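Local coordinates for protein deacylase (Burkholderia multivorans, PDB 5THW) that probably hydrolyses N-carbamoyl amino acids as a dimeric, two-zinc amidase of the peptidase M20 family, and here holds N-(aminocarbonyl)-beta-alanine at its metal pair, at residues G102-S107 with T147-S152; A207-I212 with G378-Y383. All coordinates share one frame; numbering follows the deposited sequence.

How the contacts relate
Contacts 1 and 2 are two sides of one active site, their centres about 11 Å apart. G102-S107 with T147-S152 brings ligands to both zinc ions, one from each segment; A207-I212 with G378-Y383 adds a further histidine to the chain E zinc and a backbone clamp on the N-(aminocarbonyl)-beta-alanine. Water 1, on the chain E zinc, is shared: E149 meets it in contact 1 and H379 in contact 2. The strands 99-103 and 206-212 are parallel neighbours, and across them S103 OG probably hydrogen-bonds E209 OE1 at 2.7 Å. The second junction is plain packing: E149 OE2 lies 3.0 Å from G378 O, and E149 CG 3.2 Å from D380 OD2.

Contact 1: residues G102-S107 with T147-S152; sequences GSHADS and TNEEGS. With ZN (zinc ion), chain E; ZN (zinc ion), chain F; URP (N-(aminocarbonyl)-beta-alanine), chain G.
One face of the H104 imidazole is covered by the E149 carboxylate, whose plane is only 19° from that of the ring; E149 OE1 stands 2.9 Å from H104 NE2. That approach is no hydrogen bond, because H104 NE2 is bound to the chain E zinc at 2.3 Å. At the ring's edge H104 ND1 donates to D106 O (2.9 Å), almost exactly in the ring plane, so metal and carbonyl together fix how the imidazole is turned. E150 OE2 reaches H104 CE1 obliquely, 3.4 Å away. H104 is turned to meet E149 by placing CG between its backbone N and carbonyl carbon (chi1 55°), and E149 comes over the ring with a chain bent at chi2. The same bend sets E149 OE1 3.0 Å from N3 of the ligand, while E149 OE2 takes a weak hydrogen bond from water 1, itself a ligand of the chain E zinc. E150 clasps the chain F zinc unevenly, E150 OE2 at 2.1 Å and E150 OE1 at 2.6 Å, and Q108 also hydrogen-bonds OE1. D106 backs the turn: its OD1 and OD2 accept weak bonds from the successive backbone amides of E149 and E150, a loose second-shell hold that spans the turn carrying both glutamates. D115 bridges the two zincs, with H211 and H403 completing the protein ligands. N296 of the second subunit hydrogen-bonds E150 O. The 102-107 segment runs off the end of strand 99-103, and the 147-152 segment follows the parallel strand 141-145; D106 packs on helix 57-72, N148 on helix 159-164.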
loop_
_atom_site.group_PDB
_atom_site.type_symbol
_atom_site.label_atom_id
_atom_site.label_comp_id
_atom_site.label_asym_id
_atom_site.label_seq_id
_atom_site.Cartn_x
_atom_site.Cartn_y
_atom_site.Cartn_z
ATOM N N GLY A 102 -17.979 30.882 -9.448
ATOM C CA GLY A 102 -16.812 30.096 -9.780
ATOM C C GLY A 102 -16.826 28.782 -9.041
ATOM O O GLY A 102 -17.641 28.537 -8.154
ATOM N N SER A 103 -15.896 27.922 -9.438
ATOM C CA SER A 103 -15.749 26.615 -8.823
ATOM C C SER A 103 -14.289 26.208 -8.972
ATOM O O SER A 103 -13.395 27.056 -8.869
ATOM C CB SER A 103 -16.702 25.612 -9.469
ATOM O OG SER A 103 -17.068 24.586 -8.569
ATOM N N HIS A 104 -14.029 24.933 -9.237
ATOM C CA HIS A 104 -12.664 24.455 -9.377
ATOM C C HIS A 104 -12.508 23.741 -10.707
ATOM O O HIS A 104 -13.458 23.163 -11.233
ATOM C CB HIS A 104 -12.281 23.510 -8.242
ATOM C CG HIS A 104 -13.216 22.354 -8.084
ATOM N ND1 HIS A 104 -12.952 21.108 -8.608
ATOM C CD2 HIS A 104 -14.419 22.259 -7.469
ATOM C CE1 HIS A 104 -13.947 20.291 -8.316
ATOM N NE2 HIS A 104 -14.849 20.963 -7.623
ATOM N N ALA A 105 -11.295 23.784 -11.247
ATOM C CA ALA A 105 -10.993 23.083 -12.484
ATOM C C ALA A 105 -10.204 21.800 -12.266
ATOM O O ALA A 105 -10.004 21.051 -13.229
ATOM C CB ALA A 105 -10.227 24.003 -13.443
ATOM N N ASP A 106 -9.759 21.527 -11.039
ATOM C CA ASP A 106 -9.034 20.302 -10.736
ATOM C C ASP A 106 -10.010 19.169 -10.429
ATOM O O ASP A 106 -11.160 19.397 -10.054
ATOM C CB ASP A 106 -8.072 20.518 -9.562
ATOM C CG ASP A 106 -8.798 20.739 -8.233
ATOM O OD1 ASP A 106 -9.566 21.732 -8.095
ATOM O OD2 ASP A 106 -8.588 19.904 -7.321
ATOM N N SER A 107 -9.529 17.933 -10.565
ATOM C CA SER A 107 -10.399 16.766 -10.465
ATOM C C SER A 107 -9.772 15.676 -9.606
ATOM O O SER A 107 -8.600 15.738 -9.217
ATOM C CB SER A 107 -10.724 16.184 -11.844
ATOM O OG SER A 107 -9.644 15.402 -12.323
ATOM N N THR A 147 -8.045 27.002 -6.190
ATOM C CA THR A 147 -6.964 26.025 -6.264
ATOM C C THR A 147 -7.221 24.826 -5.359
ATOM O O THR A 147 -7.650 24.976 -4.211
ATOM C CB THR A 147 -5.633 26.680 -5.883
ATOM O OG1 THR A 147 -5.351 27.751 -6.789
ATOM C CG2 THR A 147 -4.485 25.673 -5.918
ATOM N N ASN A 148 -6.934 23.633 -5.888
ATOM C CA ASN A 148 -6.894 22.387 -5.120
ATOM C C ASN A 148 -8.129 22.242 -4.230
ATOM O O ASN A 148 -8.036 21.975 -3.026
ATOM C CB ASN A 148 -5.611 22.316 -4.288
ATOM C CG ASN A 148 -5.416 20.960 -3.626
ATOM O OD1 ASN A 148 -5.580 19.924 -4.261
ATOM N ND2 ASN A 148 -5.112 20.966 -2.334
ATOM N N GLU A 149 -9.307 22.391 -4.846
ATOM C CA GLU A 149 -10.549 22.259 -4.084
ATOM C C GLU A 149 -10.790 20.820 -3.653
ATOM O O GLU A 149 -11.316 20.582 -2.561
ATOM C CB GLU A 149 -11.735 22.791 -4.888
ATOM C CG GLU A 149 -13.045 22.801 -4.136
ATOM C CD GLU A 149 -13.781 21.475 -4.217
ATOM O OE1 GLU A 149 -13.440 20.651 -5.096
ATOM O OE2 GLU A 149 -14.708 21.260 -3.409
ATOM N N GLU A 150 -10.410 19.854 -4.496
ATOM C CA GLU A 150 -10.711 18.448 -4.234
ATOM C C GLU A 150 -10.054 17.948 -2.955
ATOM O O GLU A 150 -10.618 17.088 -2.267
ATOM C CB GLU A 150 -10.263 17.580 -5.417
ATOM C CG GLU A 150 -11.155 17.674 -6.648
ATOM C CD GLU A 150 -12.505 16.998 -6.454
ATOM O OE1 GLU A 150 -12.721 16.375 -5.391
ATOM O OE2 GLU A 150 -13.354 17.104 -7.360
ATOM N N GLY A 151 -8.872 18.458 -2.620
ATOM C CA GLY A 151 -8.191 17.965 -1.439
ATOM C C GLY A 151 -7.655 16.560 -1.576
ATOM O O GLY A 151 -7.435 15.885 -0.567
ATOM N N SER A 152 -7.427 16.101 -2.804
ATOM C CA SER A 152 -6.949 14.745 -3.039
ATOM C C SER A 152 -5.422 14.685 -3.079
ATOM O O SER A 152 -4.800 13.983 -2.277
ATOM C CB SER A 152 -7.547 14.209 -4.345
ATOM O OG SER A 152 -7.197 12.856 -4.565
HETATM ZN ZN ZN E . -16.728 20.077 -6.668
HETATM ZN ZN ZN F . -15.125 16.448 -6.368
HETATM O O2 URP G . -16.587 16.928 -4.688
HETATM C C2 URP G . -16.136 18.035 -4.459
HETATM N N3 URP G . -15.758 18.836 -5.446
HETATM N N1 URP G . -15.984 18.470 -3.216
HETATM C C6 URP G . -14.733 18.265 -2.506
HETATM C C5 URP G . -14.899 18.399 -0.998
HETATM C C4 URP G . -15.699 17.211 -0.529
HETATM O O42 URP G . -16.880 17.393 -0.157
HETATM O O41 URP G . -15.149 16.087 -0.533
HETATM O O HOH W 1 -16.855 21.841 -5.188
#

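Contact 2: residues A207-I212 with G378-Y383; sequences AFELHI and GHDACY. With ZN (zinc ion), chain E; URP (N-(aminocarbonyl)-beta-alanine), chain G.
H211 and H379 meet beside the chain E zinc, with H379 CE1 3.5 Å above the centre of the H211 ring. The two planes lie 49° apart. H211 NE2 binds the zinc at 2.3 Å, while H379 turns its ring edge toward the metal and reaches it only through water 1, 2.7 Å from H379 ND1. The next residue back, G378, grips the ligand by its backbone: its N donates to O42 of the carboxylate (2.6 Å) in a nearly straight bond, and its O accepts from N1. R309 and residues of the second subunit, H247 and N296, are among the ligand's other partners. One shell out, H211 ND1 donates to I212 O (2.7 Å) in the carbonyl plane and on a lone pair, a bond at 171° that holds the imidazole's rotation with NE2 directed at the metal. E209 sits two residues before H211 on the same strand, and its extended chain, with CG opposite the backbone N (chi1 -178°), carries the carboxylate across to the start of helix 380-384. There E209 OE2 accepts a distinctly bent bond from A381 N at 2.9 Å and packs on A381 CB, both E209 oxygens touch H379 CB, and S103 hydrogen-bonds E209 OE1. D380 OD2 lies 4.4 Å from E209 OE1, a like-charge approach; S161 hydrogen-bonds the other D380 oxygen. Chemically, a glycine backbone holds the ligand's carboxylate and inner nitrogen while the zincs take its terminal urea atoms, consistent with H379 orienting the zinc-bound water and G378 placing the ligand beside the metal.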
loop_
_atom_site.group_PDB
_atom_site.type_symbol
_atom_site.label_atom_id
_atom_site.label_comp_id
_atom_site.label_asym_id
_atom_site.label_seq_id
_atom_site.Cartn_x
_atom_site.Cartn_y
_atom_site.Cartn_z
ATOM N N ALA A 207 -22.005 35.972 -3.669
ATOM C CA ALA A 207 -21.337 34.826 -4.268
ATOM C C ALA A 207 -22.343 33.720 -4.558
ATOM O O ALA A 207 -23.214 33.434 -3.732
ATOM C CB ALA A 207 -20.227 34.300 -3.353
ATOM N N PHE A 208 -22.212 33.097 -5.733
ATOM C CA PHE A 208 -23.040 31.961 -6.123
ATOM C C PHE A 208 -22.174 30.902 -6.789
ATOM O O PHE A 208 -21.350 31.224 -7.647
ATOM C CB PHE A 208 -24.154 32.371 -7.093
ATOM C CG PHE A 208 -25.102 33.400 -6.544
ATOM C CD1 PHE A 208 -26.196 33.016 -5.783
ATOM C CD2 PHE A 208 -24.928 34.746 -6.832
ATOM C CE1 PHE A 208 -27.081 33.961 -5.290
ATOM C CE2 PHE A 208 -25.810 35.696 -6.345
ATOM C CZ PHE A 208 -26.889 35.302 -5.573
ATOM N N GLU A 209 -22.391 29.635 -6.441
ATOM C CA GLU A 209 -21.663 28.529 -7.059
ATOM C C GLU A 209 -22.639 27.537 -7.678
ATOM O O GLU A 209 -23.545 27.045 -6.999
ATOM C CB GLU A 209 -20.753 27.830 -6.045
ATOM C CG GLU A 209 -19.941 26.700 -6.659
ATOM C CD GLU A 209 -18.762 26.288 -5.796
ATOM O OE1 GLU A 209 -18.087 25.296 -6.144
ATOM O OE2 GLU A 209 -18.511 26.958 -4.772
ATOM N N LEU A 210 -22.467 27.272 -8.974
ATOM C CA LEU A 210 -23.247 26.273 -9.699
ATOM C C LEU A 210 -22.500 24.941 -9.705
ATOM O O LEU A 210 -21.292 24.909 -9.959
ATOM C CB LEU A 210 -23.514 26.761 -11.124
ATOM C CG LEU A 210 -24.212 25.849 -12.131
ATOM C CD1 LEU A 210 -25.646 25.529 -11.712
ATOM C CD2 LEU A 210 -24.196 26.498 -13.502
ATOM N N HIS A 211 -23.209 23.847 -9.408
ATOM C CA HIS A 211 -22.565 22.545 -9.237
ATOM C C HIS A 211 -23.564 21.425 -9.503
ATOM O O HIS A 211 -24.775 21.613 -9.348
ATOM C CB HIS A 211 -21.984 22.404 -7.821
ATOM C CG HIS A 211 -20.794 21.497 -7.740
ATOM N ND1 HIS A 211 -20.900 20.121 -7.759
ATOM C CD2 HIS A 211 -19.472 21.770 -7.654
ATOM C CE1 HIS A 211 -19.693 19.588 -7.679
ATOM N NE2 HIS A 211 -18.809 20.567 -7.619
ATOM N N ILE A 212 -23.049 20.261 -9.921
ATOM C CA ILE A 212 -23.882 19.057 -9.963
ATOM C C ILE A 212 -24.085 18.526 -8.546
ATOM O O ILE A 212 -23.228 18.688 -7.664
ATOM C CB ILE A 212 -23.282 17.962 -10.862
ATOM C CG1 ILE A 212 -21.879 17.591 -10.385
ATOM C CG2 ILE A 212 -23.293 18.394 -12.327
ATOM C CD1 ILE A 212 -21.478 16.175 -10.714
ATOM N N GLY A 378 -18.480 19.373 0.175
ATOM C CA GLY A 378 -17.985 20.693 0.475
ATOM C C GLY A 378 -17.665 21.411 -0.823
ATOM O O GLY A 378 -17.235 20.801 -1.800
ATOM N N HIS A 379 -17.893 22.716 -0.824
ATOM C CA HIS A 379 -17.598 23.512 -1.996
ATOM C C HIS A 379 -16.936 24.790 -1.516
ATOM O O HIS A 379 -17.030 25.155 -0.340
ATOM C CB HIS A 379 -18.869 23.802 -2.811
ATOM C CG HIS A 379 -19.660 22.569 -3.139
ATOM N ND1 HIS A 379 -19.267 21.663 -4.101
ATOM C CD2 HIS A 379 -20.826 22.100 -2.634
ATOM C CE1 HIS A 379 -20.151 20.683 -4.166
ATOM N NE2 HIS A 379 -21.109 20.927 -3.290
ATOM N N ASP A 380 -16.238 25.452 -2.439
ATOM C CA ASP A 380 -15.630 26.739 -2.125
ATOM C C ASP A 380 -16.665 27.743 -1.625
ATOM O O ASP A 380 -16.330 28.650 -0.855
ATOM C CB ASP A 380 -14.890 27.248 -3.355
ATOM C CG ASP A 380 -13.791 26.282 -3.808
ATOM O OD1 ASP A 380 -12.842 26.030 -3.027
ATOM O OD2 ASP A 380 -13.891 25.753 -4.939
ATOM N N ALA A 381 -17.925 27.595 -2.048
ATOM C CA ALA A 381 -18.999 28.440 -1.537
ATOM C C ALA A 381 -19.184 28.273 -0.032
ATOM O O ALA A 381 -19.685 29.188 0.634
ATOM C CB ALA A 381 -20.303 28.130 -2.266
ATOM N N CYS A 382 -18.809 27.113 0.522
ATOM C CA CYS A 382 -18.961 26.903 1.961
ATOM C C CYS A 382 -18.052 27.833 2.760
ATOM O O CYS A 382 -18.435 28.306 3.836
ATOM C CB CYS A 382 -18.687 25.443 2.323
ATOM S SG CYS A 382 -19.833 24.240 1.590
ATOM N N TYR A 383 -16.834 28.079 2.269
ATOM C CA TYR A 383 -15.951 29.046 2.916
ATOM C C TYR A 383 -16.290 30.482 2.529
ATOM O O TYR A 383 -16.248 31.381 3.380
ATOM C CB TYR A 383 -14.490 28.712 2.601
ATOM C CG TYR A 383 -13.931 27.629 3.500
ATOM C CD1 TYR A 383 -14.429 27.456 4.790
ATOM C CD2 TYR A 383 -12.929 26.768 3.065
ATOM C CE1 TYR A 383 -13.930 26.475 5.628
ATOM C CE2 TYR A 383 -12.417 25.776 3.901
ATOM C CZ TYR A 383 -12.925 25.634 5.182
ATOM O OH TYR A 383 -12.439 24.662 6.030
HETATM ZN ZN ZN E . -16.728 20.077 -6.668
HETATM O O2 URP G . -16.587 16.928 -4.688
HETATM C C2 URP G . -16.136 18.035 -4.459
HETATM N N3 URP G . -15.758 18.836 -5.446
HETATM N N1 URP G . -15.984 18.470 -3.216
HETATM C C6 URP G . -14.733 18.265 -2.506
HETATM C C5 URP G . -14.899 18.399 -0.998
HETATM C C4 URP G . -15.699 17.211 -0.529
HETATM O O42 URP G . -16.880 17.393 -0.157
HETATM O O41 URP G . -15.149 16.087 -0.533
HETATM O O HOH W 1 -16.855 21.841 -5.188
#